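Local coordinates for flagellar hook-associated protein (Burkholderia pseudomallei, PDB 4UT1) that probably serves as a structural component of the flagellum, at the junction where the hook meets the filament, at residues L124-N129 with P134-T139; Q138-N143 with S442-A447; Q163-Q168 with L293-Q298; T170-Q175 with G287-L292. One frame throughout, in Å; residues are numbered along the deposited sequence.

From the N terminus, contact 1 comes first and closes a short hairpin between helix 113-129 and the start of helix 134-193. Contact 2 begins where contact 1 ends, sharing Q138 and T139, and spans about 300 residues before closing at the loop 442-447. Contacts 3 and 4 fall within that span, 170-175/287-292 lying inside 163-168/293-298, so these three arcs are concentric and none cross. Contacts 1 and 2 sit side by side, centres about 6 Å apart; contacts 3 and 4 are neighbours at about 10 Å, tying helix 134-193 to helix 287-322. The long helix 134-193 takes part in all four and connects the two groups, with contacts 2 and 3 about 40 Å apart between centres.

Contact 1: L124-N129 with P134-T139; sequences LQTVAN and PSARQT
V127 and A136 bring the two helices together, with CA atoms 5.5 Å apart. The short axes of 124-129 and 134-139 approach to 8.7 Å and run at 166° to each other, nearly antiparallel, as expected for two helices joined by a four-residue connection: a helical hairpin. The residue of 134-139 at the point of closest approach, A136, carries only a methyl group, consistent with the short separation. A136 CB points toward the partner helix and meets two methyls, T126 CG2 at 4.0 Å and V127 CG2 at 4.1 Å.

V127 does the larger share of the packing with one branch. Its CG1 lies anti to the backbone N (chi1 168°), which sets CG2 beside that N and lays it over the backbone of the other helix, where V127 CG2 comes within 3.5 Å of A136 O. The same methyl also approaches the aliphatic part of R137, with V127 CG2 and R137 CG 4.2 Å apart. T126 holds the more exposed edge. Everything passing between the segments is thus van der Waals contact.

The guanidinium of R137 is directed past this interface: NE bonds to A131 O in the connection, and NH1 bonds to the carbonyls of G441 and I444. A136 N is hydrogen-bonded to D133 OD2 just before the segment. L124 and V127 also lie against A140, one turn further along helix 134-193, while L124, V127 and A128 pack on helix 572-579, so the hairpin end packs on that helix and, through V127 and R137, on the loop carrying A446.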
loop_
_atom_site.group_PDB
_atom_site.type_symbol
_atom_site.label_atom_id
_atom_site.label_comp_id
_atom_site.label_asym_id
_atom_site.label_seq_id
_atom_site.Cartn_x
_atom_site.Cartn_y
_atom_site.Cartn_z
ATOM N N LEU A 124 -19.881 -2.651 14.531
ATOM C CA LEU A 124 -19.754 -1.457 15.361
ATOM C C LEU A 124 -21.068 -0.686 15.405
ATOM O O LEU A 124 -21.338 0.057 16.342
ATOM C CB LEU A 124 -18.612 -0.579 14.842
ATOM C CG LEU A 124 -17.226 -1.237 14.946
ATOM C CD1 LEU A 124 -16.123 -0.312 14.410
ATOM C CD2 LEU A 124 -16.920 -1.598 16.385
ATOM N N GLN A 125 -21.893 -0.862 14.382
ATOM C CA GLN A 125 -23.229 -0.278 14.402
ATOM C C GLN A 125 -24.084 -0.938 15.488
ATOM O O GLN A 125 -24.892 -0.276 16.161
ATOM C CB GLN A 125 -23.884 -0.411 13.027
ATOM C CG GLN A 125 -25.329 0.057 13.006
ATOM C CD GLN A 125 -25.797 0.394 11.609
ATOM O OE1 GLN A 125 -25.327 -0.186 10.628
ATOM N NE2 GLN A 125 -26.714 1.348 11.508
ATOM N N THR A 126 -23.911 -2.248 15.657
ATOM C CA THR A 126 -24.582 -2.975 16.727
ATOM C C THR A 126 -24.140 -2.434 18.074
ATOM O O THR A 126 -24.955 -2.239 18.975
ATOM C CB THR A 126 -24.293 -4.490 16.634
ATOM O OG1 THR A 126 -24.813 -4.973 15.396
ATOM C CG2 THR A 126 -24.931 -5.239 17.773
ATOM N N VAL A 127 -22.848 -2.159 18.204
ATOM C CA VAL A 127 -22.346 -1.584 19.438
ATOM C C VAL A 127 -22.976 -0.200 19.629
ATOM O O VAL A 127 -23.310 0.184 20.745
ATOM C CB VAL A 127 -20.802 -1.470 19.449
ATOM C CG1 VAL A 127 -20.346 -0.610 20.609
ATOM C CG2 VAL A 127 -20.147 -2.874 19.502
ATOM N N ALA A 128 -23.162 0.525 18.534
ATOM C CA ALA A 128 -23.658 1.901 18.622
ATOM C C ALA A 128 -25.040 1.945 19.271
ATOM O O ALA A 128 -25.390 2.930 19.935
ATOM C CB ALA A 128 -23.703 2.540 17.242
ATOM N N ASN A 129 -25.819 0.881 19.080
ATOM C CA ASN A 129 -27.182 0.806 19.617
ATOM C C ASN A 129 -27.256 0.065 20.945
ATOM O O ASN A 129 -28.318 0.000 21.573
ATOM C CB ASN A 129 -28.109 0.122 18.612
ATOM C CG ASN A 129 -28.336 0.951 17.373
ATOM O OD1 ASN A 129 -28.480 2.170 17.450
ATOM N ND2 ASN A 129 -28.366 0.300 16.225
ATOM N N PRO A 134 -21.675 -6.048 26.799
ATOM C CA PRO A 134 -20.417 -6.795 26.671
ATOM C C PRO A 134 -20.412 -7.726 25.460
ATOM O O PRO A 134 -19.359 -7.951 24.837
ATOM C CB PRO A 134 -20.350 -7.607 27.974
ATOM C CG PRO A 134 -21.377 -6.995 28.889
ATOM C CD PRO A 134 -22.430 -6.441 28.002
ATOM N N SER A 135 -21.578 -8.279 25.137
ATOM C CA SER A 135 -21.683 -9.249 24.054
ATOM C C SER A 135 -21.496 -8.604 22.686
ATOM O O SER A 135 -20.800 -9.142 21.836
ATOM C CB SER A 135 -23.031 -9.974 24.107
ATOM O OG SER A 135 -23.080 -10.815 25.244
ATOM N N ALA A 136 -22.127 -7.461 22.467
ATOM C CA ALA A 136 -21.977 -6.761 21.201
ATOM C C ALA A 136 -20.507 -6.377 20.982
ATOM O O ALA A 136 -20.008 -6.380 19.855
ATOM C CB ALA A 136 -22.862 -5.526 21.172
ATOM N N ARG A 137 -19.818 -6.056 22.071
ATOM C CA ARG A 137 -18.420 -5.648 21.991
ATOM C C ARG A 137 -17.562 -6.868 21.694
ATOM O O ARG A 137 -16.619 -6.803 20.906
ATOM C CB ARG A 137 -17.979 -4.957 23.279
ATOM C CG ARG A 137 -18.518 -3.510 23.375
ATOM C CD ARG A 137 -18.479 -2.945 24.771
ATOM N NE ARG A 137 -18.909 -1.544 24.774
ATOM C CZ ARG A 137 -18.074 -0.514 24.676
ATOM N NH1 ARG A 137 -16.766 -0.731 24.552
ATOM N NH2 ARG A 137 -18.544 0.729 24.683
ATOM N N GLN A 138 -17.908 -7.991 22.300
ATOM C CA GLN A 138 -17.188 -9.232 22.025
ATOM C C GLN A 138 -17.339 -9.658 20.560
ATOM O O GLN A 138 -16.378 -10.108 19.927
ATOM C CB GLN A 138 -17.669 -10.350 22.943
ATOM C CG GLN A 138 -16.744 -11.547 22.897
ATOM C CD GLN A 138 -15.296 -11.130 23.086
ATOM O OE1 GLN A 138 -14.911 -10.641 24.154
ATOM N NE2 GLN A 138 -14.492 -11.287 22.038
ATOM N N THR A 139 -18.545 -9.515 20.026
ATOM C CA THR A 139 -18.800 -9.838 18.625
ATOM C C THR A 139 -17.975 -8.947 17.703
ATOM O O THR A 139 -17.357 -9.430 16.746
ATOM C CB THR A 139 -20.281 -9.709 18.287
ATOM O OG1 THR A 139 -21.006 -10.731 18.984
ATOM C CG2 THR A 139 -20.523 -9.865 16.791
#

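Contact 2: Q138-N143 with S442-A447; sequences QTAMSN and SAIAAA. With EDO (1,2-ethanediol), chain C; EDO (1,2-ethanediol), chain H.
I444 inserts its longer branch between A140 and M141, and the contact consists of that insertion. The two nearest CA atoms, those of A140 and I444, are 8.9 Å apart, so side chains alone span the gap. I444 CD1 rests on the methyl of A140, 3.8 Å from A140 CB. The second partner comes in end on: M141 CE lies 3.8 Å from I444 CG1 and 4.1 Å from I444 CD1, the two side chains meeting tip to tip. M141 reaches this position by a bend at chi2 (-65°), which turns a side chain that leaves the helix obliquely so that its methyl, and not its sulfur, makes the nearest approach. I444 CB points toward the helix, and with CG1 anti to the carbonyl carbon (chi1 -62°) the longer branch carries CD1 to A140. All three residues are buried.

The second shell fixes the backbone behind I444. N322 clasps both flanking peptides through one amide, OD1 with A445 N and ND2 with A443 O, while N573 ND2 bonds to A445 O. A445 sits at the centre of an inverse gamma turn. Further along the helix, N143 binds two ethanediol molecules, probably from the crystallisation liquor, with its amide oxygen and nitrogen.

Around the contact, N143 also packs on Y120 of helix 113-129; backbone bonds join A446 to A574 and A447 to V326, so the loop is bonded to the start of helix 572-579 and to the segment that follows helix 287-322.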
loop_
_atom_site.group_PDB
_atom_site.type_symbol
_atom_site.label_atom_id
_atom_site.label_comp_id
_atom_site.label_asym_id
_atom_site.label_seq_id
_atom_site.Cartn_x
_atom_site.Cartn_y
_atom_site.Cartn_z
ATOM N N GLN A 138 -17.908 -7.991 22.300
ATOM C CA GLN A 138 -17.188 -9.232 22.025
ATOM C C GLN A 138 -17.339 -9.658 20.560
ATOM O O GLN A 138 -16.378 -10.108 19.927
ATOM C CB GLN A 138 -17.669 -10.350 22.943
ATOM C CG GLN A 138 -16.744 -11.547 22.897
ATOM C CD GLN A 138 -15.296 -11.130 23.086
ATOM O OE1 GLN A 138 -14.911 -10.641 24.154
ATOM N NE2 GLN A 138 -14.492 -11.287 22.038
ATOM N N THR A 139 -18.545 -9.515 20.026
ATOM C CA THR A 139 -18.800 -9.838 18.625
ATOM C C THR A 139 -17.975 -8.947 17.703
ATOM O O THR A 139 -17.357 -9.430 16.746
ATOM C CB THR A 139 -20.281 -9.709 18.287
ATOM O OG1 THR A 139 -21.006 -10.731 18.984
ATOM C CG2 THR A 139 -20.523 -9.865 16.791
ATOM N N ALA A 140 -17.951 -7.653 18.001
ATOM C CA ALA A 140 -17.126 -6.716 17.244
ATOM C C ALA A 140 -15.659 -7.142 17.217
ATOM O O ALA A 140 -14.989 -7.040 16.189
ATOM C CB ALA A 140 -17.252 -5.307 17.825
ATOM N N MET A 141 -15.147 -7.589 18.356
ATOM C CA MET A 141 -13.750 -8.018 18.417
ATOM C C MET A 141 -13.515 -9.313 17.626
ATOM O O MET A 141 -12.434 -9.507 17.047
ATOM C CB MET A 141 -13.318 -8.185 19.878
ATOM C CG MET A 141 -13.167 -6.864 20.623
ATOM S SD MET A 141 -11.804 -5.903 19.890
ATOM C CE MET A 141 -11.747 -4.509 20.995
ATOM N N SER A 142 -14.514 -10.197 17.592
ATOM C CA SER A 142 -14.412 -11.414 16.789
ATOM C C SER A 142 -14.345 -11.076 15.304
ATOM O O SER A 142 -13.570 -11.688 14.571
ATOM C CB SER A 142 -15.577 -12.366 17.062
ATOM O OG SER A 142 -15.484 -12.878 18.377
ATOM N N ASN A 143 -15.142 -10.093 14.885
ATOM C CA ASN A 143 -15.089 -9.551 13.526
ATOM C C ASN A 143 -13.703 -9.005 13.187
ATOM O O ASN A 143 -13.192 -9.220 12.075
ATOM C CB ASN A 143 -16.141 -8.439 13.346
ATOM C CG ASN A 143 -17.553 -8.968 13.405
ATOM O OD1 ASN A 143 -17.796 -10.133 13.116
ATOM N ND2 ASN A 143 -18.494 -8.116 13.792
ATOM N N SER A 442 -14.028 -3.718 25.807
ATOM C CA SER A 442 -14.206 -2.459 26.526
ATOM C C SER A 442 -13.374 -1.325 25.921
ATOM O O SER A 442 -13.646 -0.142 26.172
ATOM C CB SER A 442 -13.844 -2.637 28.005
ATOM O OG SER A 442 -14.722 -3.575 28.621
ATOM N N ALA A 443 -12.362 -1.679 25.134
ATOM C CA ALA A 443 -11.496 -0.665 24.531
ATOM C C ALA A 443 -12.167 0.082 23.380
ATOM O O ALA A 443 -11.671 1.122 22.942
ATOM C CB ALA A 443 -10.182 -1.305 24.044
ATOM N N ILE A 444 -13.269 -0.453 22.864
ATOM C CA ILE A 444 -14.020 0.261 21.840
ATOM C C ILE A 444 -14.636 1.515 22.482
ATOM O O ILE A 444 -15.383 1.425 23.449
ATOM C CB ILE A 444 -15.108 -0.631 21.205
ATOM C CG1 ILE A 444 -14.457 -1.837 20.516
ATOM C CG2 ILE A 444 -15.948 0.159 20.197
ATOM C CD1 ILE A 444 -15.429 -2.928 20.153
ATOM N N ALA A 445 -14.273 2.680 21.965
ATOM C CA ALA A 445 -14.741 3.941 22.532
ATOM C C ALA A 445 -16.038 4.361 21.849
ATOM O O ALA A 445 -16.022 5.140 20.905
ATOM C CB ALA A 445 -13.672 5.018 22.385
ATOM N N ALA A 446 -17.161 3.835 22.331
ATOM C CA ALA A 446 -18.442 4.029 21.662
ATOM C C ALA A 446 -19.055 5.401 21.924
ATOM O O ALA A 446 -19.855 5.880 21.134
ATOM C CB ALA A 446 -19.423 2.939 22.086
ATOM N N ALA A 447 -18.673 6.020 23.025
ATOM C CA ALA A 447 -19.299 7.275 23.444
ATOM C C ALA A 447 -18.566 8.505 22.921
ATOM O O ALA A 447 -17.351 8.485 22.753
ATOM C CB ALA A 447 -19.373 7.319 24.949
HETATM C C1 EDO C . -17.068 -12.764 11.013
HETATM O O1 EDO C . -16.681 -12.597 12.386
HETATM C C2 EDO C . -17.220 -11.394 10.352
HETATM O O2 EDO C . -16.363 -11.257 9.206
HETATM C C1 EDO H . -21.793 -8.580 13.108
HETATM O O1 EDO H . -21.133 -8.232 14.320
HETATM C C2 EDO H . -21.562 -7.540 12.033
HETATM O O2 EDO H . -21.646 -8.199 10.769
#

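Contact 3: Q163-Q168 with L293-Q298; sequences QSVNSQ and LAFRSQ
V165 points toward the partner helix and divides its two methyls between F295 and R296. With CG1 anti to the backbone N and CG2 beside it, CG1 is the branch offered to R296 and CG2 the one offered to F295. V165 CG2 approaches F295 at the ring edge, near the ring plane, 3.9 Å from F295 CD2. V165 CG1 instead meets the aliphatic part of the arginine, 4.1 Å from R296 CD.

R296 starts extended and then bends at chi3 (67°), bringing its guanidinium past V165 to N166. There R296 NH1 and N166 OD1 are 3.8 Å apart, and a water spans the gap: it donates to N166 OD1 at 2.7 Å and accepts from R296 NH1 at 3.0 Å. Both the water and OD1 lie at the guanidinium edge, in its plane, whereas the amide plane is turned 75° from it. The amide is fixed from its other end as well, since N166 ND2 donates to Q163 OE1 at 3.0 Å and also to S258 O. L260 ties the two polar groups together, its N bonding to N166 OD1 and its O to R296 NH1. A salt bridge from R296 NH2 to D281 would help balance the buried charge.

The axes of 163-168 and 293-298 pass 10.7 Å apart at a signed crossing of -154°, the near-antiparallel packing of a long alpha-helical bundle, with strand 260-265 anchored at its flank through L260.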
loop_
_atom_site.group_PDB
_atom_site.type_symbol
_atom_site.label_atom_id
_atom_site.label_comp_id
_atom_site.label_asym_id
_atom_site.label_seq_id
_atom_site.Cartn_x
_atom_site.Cartn_y
_atom_site.Cartn_z
ATOM N N GLN A 163 8.462 -16.247 -2.753
ATOM C CA GLN A 163 9.553 -17.204 -2.580
ATOM C C GLN A 163 9.503 -18.307 -3.637
ATOM O O GLN A 163 10.549 -18.787 -4.080
ATOM C CB GLN A 163 9.535 -17.803 -1.178
ATOM C CG GLN A 163 10.535 -18.930 -0.989
ATOM C CD GLN A 163 11.949 -18.521 -1.322
ATOM O OE1 GLN A 163 12.307 -17.338 -1.237
ATOM N NE2 GLN A 163 12.774 -19.497 -1.702
ATOM N N SER A 164 8.295 -18.715 -4.029
ATOM C CA SER A 164 8.132 -19.650 -5.137
ATOM C C SER A 164 8.801 -19.094 -6.392
ATOM O O SER A 164 9.514 -19.814 -7.098
ATOM C CB SER A 164 6.649 -19.943 -5.390
ATOM O OG SER A 164 6.497 -20.885 -6.435
ATOM N N VAL A 165 8.624 -17.803 -6.654
ATOM C CA VAL A 165 9.324 -17.183 -7.776
ATOM C C VAL A 165 10.854 -17.289 -7.601
ATOM O O VAL A 165 11.568 -17.675 -8.534
ATOM C CB VAL A 165 8.893 -15.709 -7.955
ATOM C CG1 VAL A 165 9.836 -14.989 -8.930
ATOM C CG2 VAL A 165 7.452 -15.665 -8.451
ATOM N N ASN A 166 11.351 -16.997 -6.402
ATOM C CA ASN A 166 12.780 -17.156 -6.115
ATOM C C ASN A 166 13.308 -18.537 -6.468
ATOM O O ASN A 166 14.311 -18.678 -7.176
ATOM C CB ASN A 166 13.060 -16.884 -4.640
ATOM C CG ASN A 166 13.072 -15.402 -4.322
ATOM O OD1 ASN A 166 13.206 -14.580 -5.225
ATOM N ND2 ASN A 166 12.945 -15.057 -3.042
ATOM N N SER A 167 12.632 -19.564 -5.967
ATOM C CA SER A 167 13.072 -20.933 -6.232
ATOM C C SER A 167 13.042 -21.267 -7.714
ATOM O O SER A 167 13.961 -21.918 -8.232
ATOM C CB SER A 167 12.224 -21.921 -5.442
ATOM O OG SER A 167 12.615 -21.891 -4.081
ATOM N N GLN A 168 12.009 -20.809 -8.405
ATOM C CA GLN A 168 11.894 -21.090 -9.831
ATOM C C GLN A 168 12.940 -20.353 -10.654
ATOM O O GLN A 168 13.458 -20.900 -11.641
ATOM C CB GLN A 168 10.493 -20.751 -10.329
ATOM C CG GLN A 168 9.452 -21.774 -9.866
ATOM C CD GLN A 168 8.060 -21.444 -10.342
ATOM O OE1 GLN A 168 7.155 -21.247 -9.536
ATOM N NE2 GLN A 168 7.873 -21.388 -11.649
ATOM N N LEU A 293 9.784 -12.981 -13.903
ATOM C CA LEU A 293 10.095 -11.597 -13.579
ATOM C C LEU A 293 8.929 -10.645 -13.841
ATOM O O LEU A 293 8.640 -9.779 -13.020
ATOM C CB LEU A 293 11.332 -11.145 -14.366
ATOM C CG LEU A 293 12.596 -11.926 -14.014
ATOM C CD1 LEU A 293 13.761 -11.555 -14.932
ATOM C CD2 LEU A 293 12.966 -11.721 -12.553
ATOM N N ALA A 294 8.264 -10.787 -14.985
ATOM C CA ALA A 294 7.118 -9.922 -15.294
ATOM C C ALA A 294 5.968 -10.101 -14.293
ATOM O O ALA A 294 5.329 -9.128 -13.888
ATOM C CB ALA A 294 6.624 -10.181 -16.707
ATOM N N PHE A 295 5.700 -11.346 -13.911
ATOM C CA PHE A 295 4.683 -11.634 -12.903
ATOM C C PHE A 295 5.018 -10.930 -11.598
ATOM O O PHE A 295 4.160 -10.293 -10.986
ATOM C CB PHE A 295 4.555 -13.152 -12.672
ATOM C CG PHE A 295 3.753 -13.520 -11.446
ATOM C CD1 PHE A 295 2.378 -13.366 -11.428
ATOM C CD2 PHE A 295 4.381 -14.028 -10.311
ATOM C CE1 PHE A 295 1.647 -13.703 -10.304
ATOM C CE2 PHE A 295 3.652 -14.365 -9.181
ATOM C CZ PHE A 295 2.279 -14.198 -9.179
ATOM N N ARG A 296 6.277 -11.029 -11.184
ATOM C CA ARG A 296 6.712 -10.423 -9.931
ATOM C C ARG A 296 6.549 -8.897 -9.920
ATOM O O ARG A 296 5.932 -8.346 -9.011
ATOM C CB ARG A 296 8.177 -10.785 -9.646
ATOM C CG ARG A 296 8.624 -10.424 -8.231
ATOM C CD ARG A 296 9.969 -11.032 -7.881
ATOM N NE ARG A 296 11.057 -10.461 -8.659
ATOM C CZ ARG A 296 12.309 -10.909 -8.624
ATOM N NH1 ARG A 296 12.616 -11.931 -7.844
ATOM N NH2 ARG A 296 13.249 -10.329 -9.365
ATOM N N SER A 297 7.090 -8.224 -10.931
ATOM C CA SER A 297 7.105 -6.755 -10.934
ATOM C C SER A 297 5.779 -6.126 -11.375
ATOM O O SER A 297 5.480 -4.992 -10.996
ATOM C CB SER A 297 8.238 -6.231 -11.832
ATOM O OG SER A 297 8.036 -6.619 -13.184
ATOM N N GLN A 298 4.981 -6.838 -12.169
ATOM C CA GLN A 298 3.793 -6.205 -12.742
ATOM C C GLN A 298 2.487 -6.650 -12.090
ATOM O O GLN A 298 1.473 -5.952 -12.180
ATOM C CB GLN A 298 3.738 -6.454 -14.250
ATOM C CG GLN A 298 4.984 -5.939 -14.994
ATOM C CD GLN A 298 5.200 -4.448 -14.836
ATOM O OE1 GLN A 298 6.151 -4.005 -14.182
ATOM N NE2 GLN A 298 4.320 -3.661 -15.436
HETATM O O HOH W 1 10.920 -13.287 -5.830
#

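Contact 4: T170-Q175 with G287-L292; sequences TDTVTQ and GALGGL. With EDO (1,2-ethanediol), chain M.
T172 and L289 meet where two long helices pack antiparallel in the alpha-helical bundle, in a part of helix 134-193 where a coiled coil is predicted. The axes of 170-175 and 287-292 lie 9.7 Å apart with a signed crossing of -160°, and the CA atoms of T172 and L289 are 6.8 Å apart.

T172 can be followed outward from CB, which faces the other helix and comes within 3.9 Å of L289 CD1. From there the side chain forks. CG2 lies anti to the backbone N and runs into the same leucine methyl: T172 CG2 and L289 CD1 are only 3.4 Å apart, tighter than usual for two carbons. L289 itself departs from a staggered first torsion (chi1 -131°), and together these are consistent with a tight, perhaps slightly strained fit.

The other branch, OG1, sits beside the backbone N and so turns back along its own helix, where it is hydrogen-bonded to Q168 O one turn earlier. The hydroxyl therefore has a polar partner even though its neighbours across the interface are apolar: T172 OG1 is 3.8 Å from L292 CD1 and 4.0 Å from A288 CB.

Other parts of the fold adjoin this contact. L292 and A288 also touch T94 of helix 80-106, V173 lies on I262 of strand 260-265, and L217 packs against T172. An ethanediol, probably from the crystallisation liquor, lies beside the hydroxyl, its O1 donating a hydrogen bond of 2.8 Å to T172 OG1.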
loop_
_atom_site.group_PDB
_atom_site.type_symbol
_atom_site.label_atom_id
_atom_site.label_comp_id
_atom_site.label_asym_id
_atom_site.label_seq_id
_atom_site.Cartn_x
_atom_site.Cartn_y
_atom_site.Cartn_z
ATOM N N THR A 170 15.970 -19.713 -9.567
ATOM C CA THR A 170 17.198 -20.496 -9.388
ATOM C C THR A 170 17.177 -21.788 -10.203
ATOM O O THR A 170 18.170 -22.142 -10.858
ATOM C CB THR A 170 17.433 -20.835 -7.900
ATOM O OG1 THR A 170 17.589 -19.619 -7.167
ATOM C CG2 THR A 170 18.685 -21.701 -7.722
ATOM N N ASP A 171 16.050 -22.492 -10.180
ATOM C CA ASP A 171 15.929 -23.718 -10.965
ATOM C C ASP A 171 16.101 -23.413 -12.435
ATOM O O ASP A 171 16.753 -24.171 -13.155
ATOM C CB ASP A 171 14.588 -24.407 -10.737
ATOM C CG ASP A 171 14.524 -25.110 -9.405
ATOM O OD1 ASP A 171 15.588 -25.239 -8.768
ATOM O OD2 ASP A 171 13.419 -25.534 -9.001
ATOM N N THR A 172 15.546 -22.280 -12.862
ATOM C CA THR A 172 15.605 -21.897 -14.259
ATOM C C THR A 172 17.060 -21.635 -14.656
ATOM O O THR A 172 17.507 -22.058 -15.729
ATOM C CB THR A 172 14.750 -20.662 -14.548
ATOM O OG1 THR A 172 13.377 -20.956 -14.261
ATOM C CG2 THR A 172 14.873 -20.252 -16.012
ATOM N N VAL A 173 17.800 -20.977 -13.768
ATOM C CA VAL A 173 19.206 -20.666 -14.025
ATOM C C VAL A 173 20.060 -21.938 -14.057
ATOM O O VAL A 173 20.965 -22.054 -14.877
ATOM C CB VAL A 173 19.763 -19.683 -12.983
ATOM C CG1 VAL A 173 21.281 -19.728 -12.946
ATOM C CG2 VAL A 173 19.301 -18.274 -13.312
ATOM N N THR A 174 19.774 -22.883 -13.172
ATOM C CA THR A 174 20.519 -24.142 -13.164
ATOM C C THR A 174 20.352 -24.849 -14.506
ATOM O O THR A 174 21.318 -25.374 -15.075
ATOM C CB THR A 174 20.072 -25.066 -12.015
ATOM O OG1 THR A 174 20.212 -24.387 -10.760
ATOM C CG2 THR A 174 20.925 -26.317 -11.978
ATOM N N GLN A 175 19.132 -24.854 -15.026
ATOM C CA GLN A 175 18.884 -25.506 -16.300
ATOM C C GLN A 175 19.546 -24.757 -17.441
ATOM O O GLN A 175 20.136 -25.365 -18.328
ATOM C CB GLN A 175 17.389 -25.635 -16.554
ATOM C CG GLN A 175 16.691 -26.464 -15.509
ATOM C CD GLN A 175 15.281 -26.802 -15.912
ATOM O OE1 GLN A 175 14.935 -26.756 -17.099
ATOM N NE2 GLN A 175 14.450 -27.136 -14.932
ATOM N N GLY A 287 11.098 -16.532 -22.113
ATOM C CA GLY A 287 11.248 -17.768 -21.375
ATOM C C GLY A 287 10.674 -17.723 -19.975
ATOM O O GLY A 287 10.055 -16.728 -19.571
ATOM N N ALA A 288 10.894 -18.795 -19.228
ATOM C CA ALA A 288 10.424 -18.864 -17.852
ATOM C C ALA A 288 10.959 -17.667 -17.073
ATOM O O ALA A 288 10.268 -17.102 -16.235
ATOM C CB ALA A 288 10.846 -20.164 -17.194
ATOM N N LEU A 289 12.197 -17.289 -17.376
ATOM C CA LEU A 289 12.839 -16.157 -16.733
ATOM C C LEU A 289 11.971 -14.916 -16.838
ATOM O O LEU A 289 11.585 -14.332 -15.832
ATOM C CB LEU A 289 14.211 -15.904 -17.360
ATOM C CG LEU A 289 15.362 -15.730 -16.375
ATOM C CD1 LEU A 289 15.456 -16.948 -15.470
ATOM C CD2 LEU A 289 16.688 -15.487 -17.121
ATOM N N GLY A 290 11.639 -14.535 -18.066
ATOM C CA GLY A 290 10.889 -13.318 -18.304
ATOM C C GLY A 290 9.478 -13.373 -17.744
ATOM O O GLY A 290 8.953 -12.365 -17.261
ATOM N N GLY A 291 8.859 -14.543 -17.829
ATOM C CA GLY A 291 7.515 -14.737 -17.294
ATOM C C GLY A 291 7.508 -14.625 -15.779
ATOM O O GLY A 291 6.580 -14.056 -15.184
ATOM N N LEU A 292 8.541 -15.174 -15.145
ATOM C CA LEU A 292 8.659 -15.104 -13.689
ATOM C C LEU A 292 8.836 -13.662 -13.257
ATOM O O LEU A 292 8.149 -13.185 -12.354
ATOM C CB LEU A 292 9.843 -15.934 -13.190
ATOM C CG LEU A 292 9.650 -17.451 -13.132
ATOM C CD1 LEU A 292 10.999 -18.153 -13.167
ATOM C CD2 LEU A 292 8.890 -17.842 -11.874
HETATM C C1 EDO M . 12.682 -24.455 -14.737
HETATM O O1 EDO M . 12.156 -23.232 -15.268
HETATM C C2 EDO M . 11.764 -24.981 -13.642
HETATM O O2 EDO M . 11.350 -23.903 -12.790
#